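Long-range contact in OXA-46 oxacillinase (PDB 3IF6), which probably hydrolyses beta-lactam antibiotics to substituted beta-amino acids, as a class D serine beta-lactamase: residues A47-A52 and T228-F233. Sequence-based numbering, arbitrary orientation.
Sequences ADERQA and TGPVFF
The ring of F232 has the carbonyl oxygen of A47 at its edge, in plane, with A47 O 3.7 Å from F232 CD1. Farther along the ring, E49 OE1 lies 3.8 Å from F232 CE1, and the carboxylate and ring planes are 56° apart. Y179 and W223 also meet this ring. The guanidinium of R50 has D48 CG at its edge, in plane. V231 CG2 approaches it obliquely, 3.3 Å from R50 NE. That methyl group also touches the D48 carboxylate, so V231 packs against both halves of the ion pair.

The pair is joined by a salt bridge, 2.6 Å long, in which R50 NH2 meets D48 OD2 from above the carboxylate plane. D48 chi1 (174°) puts the carboxylate beside its own carbonyl carbon, where OD1 accepts from the backbone N of R50, forming an Asx turn. R50 CG packs on G229 O, and the bend at chi3 (-95°) brings NE and NH2 back to D48. R50 CB meets T228 OG1 at 3.6 Å. R50 NH1 and NH2 also bond to the backbone carbonyls of D261 and I260.

The backbones run antiparallel, with D48 bridged to V231. F232 N gives a bond to A47 O (3.0 Å); the bond from A47 N to F232 O is weak. E49 N reaches P230 O at 2.8 Å.

Here strands 42-48 and 229-238 meet in the central sheet of the penicillin-binding transpeptidase fold. A47, E49 and F232 face helix 168-179 and the residue after it, where R176 and R180 form salt bridges with E49. The side chains of D48, R50 and V231 are on the other side, where R50 and V231 touch A262. The contact is structural, away from the predicted nucleophile. Its chemistry implies that buried carboxylates on both sides are charge-balanced by arginines, which probably favours their ionised forms.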
ATOM      1  N   ALA B  47      18.116  -5.028   7.967  1.00 45.80           N
ATOM      2  CA  ALA B  47      18.745  -3.913   7.271  1.00 45.66           C
ATOM      3  C   ALA B  47      18.031  -2.588   7.539  1.00 46.04           C
ATOM      4  O   ALA B  47      17.140  -2.198   6.793  1.00 46.15           O
ATOM      5  CB  ALA B  47      18.786  -4.196   5.783  1.00 45.44           C
ATOM      6  N   ASP B  48      18.477  -1.850   8.538  1.00 46.99           N
ATOM      7  CA  ASP B  48      17.883  -0.574   8.875  1.00 47.63           C
ATOM      8  C   ASP B  48      18.536   0.565   8.113  1.00 48.67           C
ATOM      9  O   ASP B  48      19.700   0.825   8.243  1.00 49.18           O
ATOM     10  CB  ASP B  48      17.974  -0.331  10.369  1.00 47.03           C
ATOM     11  CG  ASP B  48      17.508   0.993  10.730  1.00 47.27           C
ATOM     12  OD1 ASP B  48      17.413   1.799   9.822  1.00 48.98           O
ATOM     13  OD2 ASP B  48      17.215   1.244  11.886  1.00 47.14           O
ATOM     14  N   GLU B  49      17.764   1.215   7.265  1.00 49.40           N
ATOM     15  CA  GLU B  49      18.286   2.234   6.381  1.00 49.43           C
ATOM     16  C   GLU B  49      17.788   3.676   6.501  1.00 50.32           C
ATOM     17  O   GLU B  49      18.019   4.476   5.618  1.00 50.07           O
ATOM     18  CB  GLU B  49      18.298   1.712   4.951  1.00 49.00           C
ATOM     19  CG  GLU B  49      19.094   0.460   4.841  1.00 48.22           C
ATOM     20  CD  GLU B  49      19.049  -0.175   3.486  1.00 50.58           C
ATOM     21  OE1 GLU B  49      18.442   0.376   2.568  1.00 49.23           O
ATOM     22  OE2 GLU B  49      19.651  -1.238   3.328  1.00 51.15           O
ATOM     23  N   ARG B  50      17.099   3.997   7.582  1.00 51.50           N
ATOM     24  CA  ARG B  50      16.587   5.339   7.779  1.00 52.97           C
ATOM     25  C   ARG B  50      17.659   6.424   7.897  1.00 54.80           C
ATOM     26  O   ARG B  50      17.592   7.469   7.280  1.00 55.01           O
ATOM     27  CB  ARG B  50      15.717   5.365   9.012  1.00 52.63           C
ATOM     28  CG  ARG B  50      14.656   4.344   9.050  1.00 50.74           C
ATOM     29  CD  ARG B  50      14.041   4.287  10.404  1.00 47.39           C
ATOM     30  NE  ARG B  50      14.656   3.265  11.216  1.00 42.20           N
ATOM     31  CZ  ARG B  50      14.353   3.004  12.467  1.00 38.86           C
ATOM     32  NH1 ARG B  50      13.429   3.670  13.104  1.00 35.98           N
ATOM     33  NH2 ARG B  50      14.988   2.060  13.067  1.00 37.41           N
ATOM     34  N   GLN B  51      18.679   6.145   8.672  1.00 57.09           N
ATOM     35  CA  GLN B  51      19.840   7.049   8.788  1.00 59.31           C
ATOM     36  C   GLN B  51      20.744   7.023   7.523  1.00 60.22           C
ATOM     37  O   GLN B  51      20.731   6.056   6.735  1.00 60.66           O
ATOM     38  CB  GLN B  51      20.642   6.722  10.069  1.00 59.22           C
ATOM     39  CG  GLN B  51      19.764   6.494  11.338  1.00 60.39           C
ATOM     40  CD  GLN B  51      19.113   5.079  11.420  1.00 62.29           C
ATOM     41  OE1 GLN B  51      19.401   4.183  10.605  1.00 63.68           O
ATOM     42  NE2 GLN B  51      18.246   4.882  12.418  1.00 61.28           N
ATOM     43  N   ALA B  52      21.512   8.097   7.329  1.00 61.50           N
ATOM     44  CA  ALA B  52      22.472   8.214   6.206  1.00 62.33           C
ATOM     45  C   ALA B  52      23.375   6.973   6.065  1.00 62.68           C
ATOM     46  O   ALA B  52      23.654   6.505   4.947  1.00 62.82           O
ATOM     47  CB  ALA B  52      23.316   9.500   6.346  1.00 62.09           C
ATOM     48  N   THR B 228      11.864   8.675   7.052  1.00 39.36           N
ATOM     49  CA  THR B 228      13.329   8.711   6.864  1.00 40.15           C
ATOM     50  C   THR B 228      13.910   7.569   6.010  1.00 40.52           C
ATOM     51  O   THR B 228      14.988   7.707   5.401  1.00 40.48           O
ATOM     52  CB  THR B 228      14.014   8.734   8.230  1.00 40.02           C
ATOM     53  OG1 THR B 228      13.222   7.990   9.164  1.00 41.86           O
ATOM     54  CG2 THR B 228      14.053  10.158   8.745  1.00 41.41           C
ATOM     55  N   GLY B 229      13.187   6.457   5.936  1.00 40.24           N
ATOM     56  CA  GLY B 229      13.607   5.336   5.110  1.00 40.10           C
ATOM     57  C   GLY B 229      13.102   3.977   5.588  1.00 40.31           C
ATOM     58  O   GLY B 229      12.369   3.877   6.594  1.00 39.73           O
ATOM     59  N   PRO B 230      13.499   2.916   4.866  1.00 40.28           N
ATOM     60  CA  PRO B 230      13.018   1.578   5.180  1.00 40.64           C
ATOM     61  C   PRO B 230      13.837   0.849   6.249  1.00 41.33           C
ATOM     62  O   PRO B 230      15.053   1.098   6.402  1.00 41.65           O
ATOM     63  CB  PRO B 230      13.127   0.848   3.841  1.00 39.92           C
ATOM     64  CG  PRO B 230      14.282   1.539   3.161  1.00 40.36           C
ATOM     65  CD  PRO B 230      14.409   2.928   3.707  1.00 39.71           C
ATOM     66  N   VAL B 231      13.153  -0.034   6.984  1.00 41.03           N
ATOM     67  CA  VAL B 231      13.797  -1.085   7.765  1.00 40.57           C
ATOM     68  C   VAL B 231      13.386  -2.433   7.151  1.00 41.06           C
ATOM     69  O   VAL B 231      12.251  -2.865   7.291  1.00 42.07           O
ATOM     70  CB  VAL B 231      13.434  -0.978   9.275  1.00 40.21           C
ATOM     71  CG1 VAL B 231      14.202  -1.979  10.101  1.00 39.93           C
ATOM     72  CG2 VAL B 231      13.747   0.405   9.777  1.00 38.93           C
ATOM     73  N   PHE B 232      14.286  -3.061   6.403  1.00 40.80           N
ATOM     74  CA  PHE B 232      14.049  -4.425   5.906  1.00 39.98           C
ATOM     75  C   PHE B 232      14.188  -5.428   7.042  1.00 39.87           C
ATOM     76  O   PHE B 232      14.828  -5.120   8.057  1.00 39.90           O
ATOM     77  CB  PHE B 232      14.972  -4.746   4.728  1.00 39.36           C
ATOM     78  CG  PHE B 232      14.796  -3.798   3.563  1.00 40.56           C
ATOM     79  CD1 PHE B 232      15.443  -2.555   3.547  1.00 41.38           C
ATOM     80  CD2 PHE B 232      13.952  -4.124   2.493  1.00 39.78           C
ATOM     81  CE1 PHE B 232      15.273  -1.667   2.470  1.00 39.22           C
ATOM     82  CE2 PHE B 232      13.786  -3.256   1.433  1.00 39.85           C
ATOM     83  CZ  PHE B 232      14.455  -2.014   1.427  1.00 39.32           C
ATOM     84  N   PHE B 233      13.536  -6.588   6.898  1.00 39.18           N
ATOM     85  CA  PHE B 233      13.651  -7.709   7.854  1.00 39.05           C
ATOM     86  C   PHE B 233      13.459  -9.031   7.140  1.00 39.08           C
ATOM     87  O   PHE B 233      12.826  -9.095   6.100  1.00 40.24           O
ATOM     88  CB  PHE B 233      12.730  -7.589   9.084  1.00 38.41           C
ATOM     89  CG  PHE B 233      11.258  -7.528   8.754  1.00 38.80           C
ATOM     90  CD1 PHE B 233      10.502  -8.692   8.673  1.00 35.01           C
ATOM     91  CD2 PHE B 233      10.618  -6.279   8.519  1.00 38.60           C
ATOM     92  CE1 PHE B 233       9.118  -8.636   8.354  1.00 36.58           C
ATOM     93  CE2 PHE B 233       9.251  -6.209   8.202  1.00 36.91           C
ATOM     94  CZ  PHE B 233       8.502  -7.390   8.115  1.00 36.84           C
TER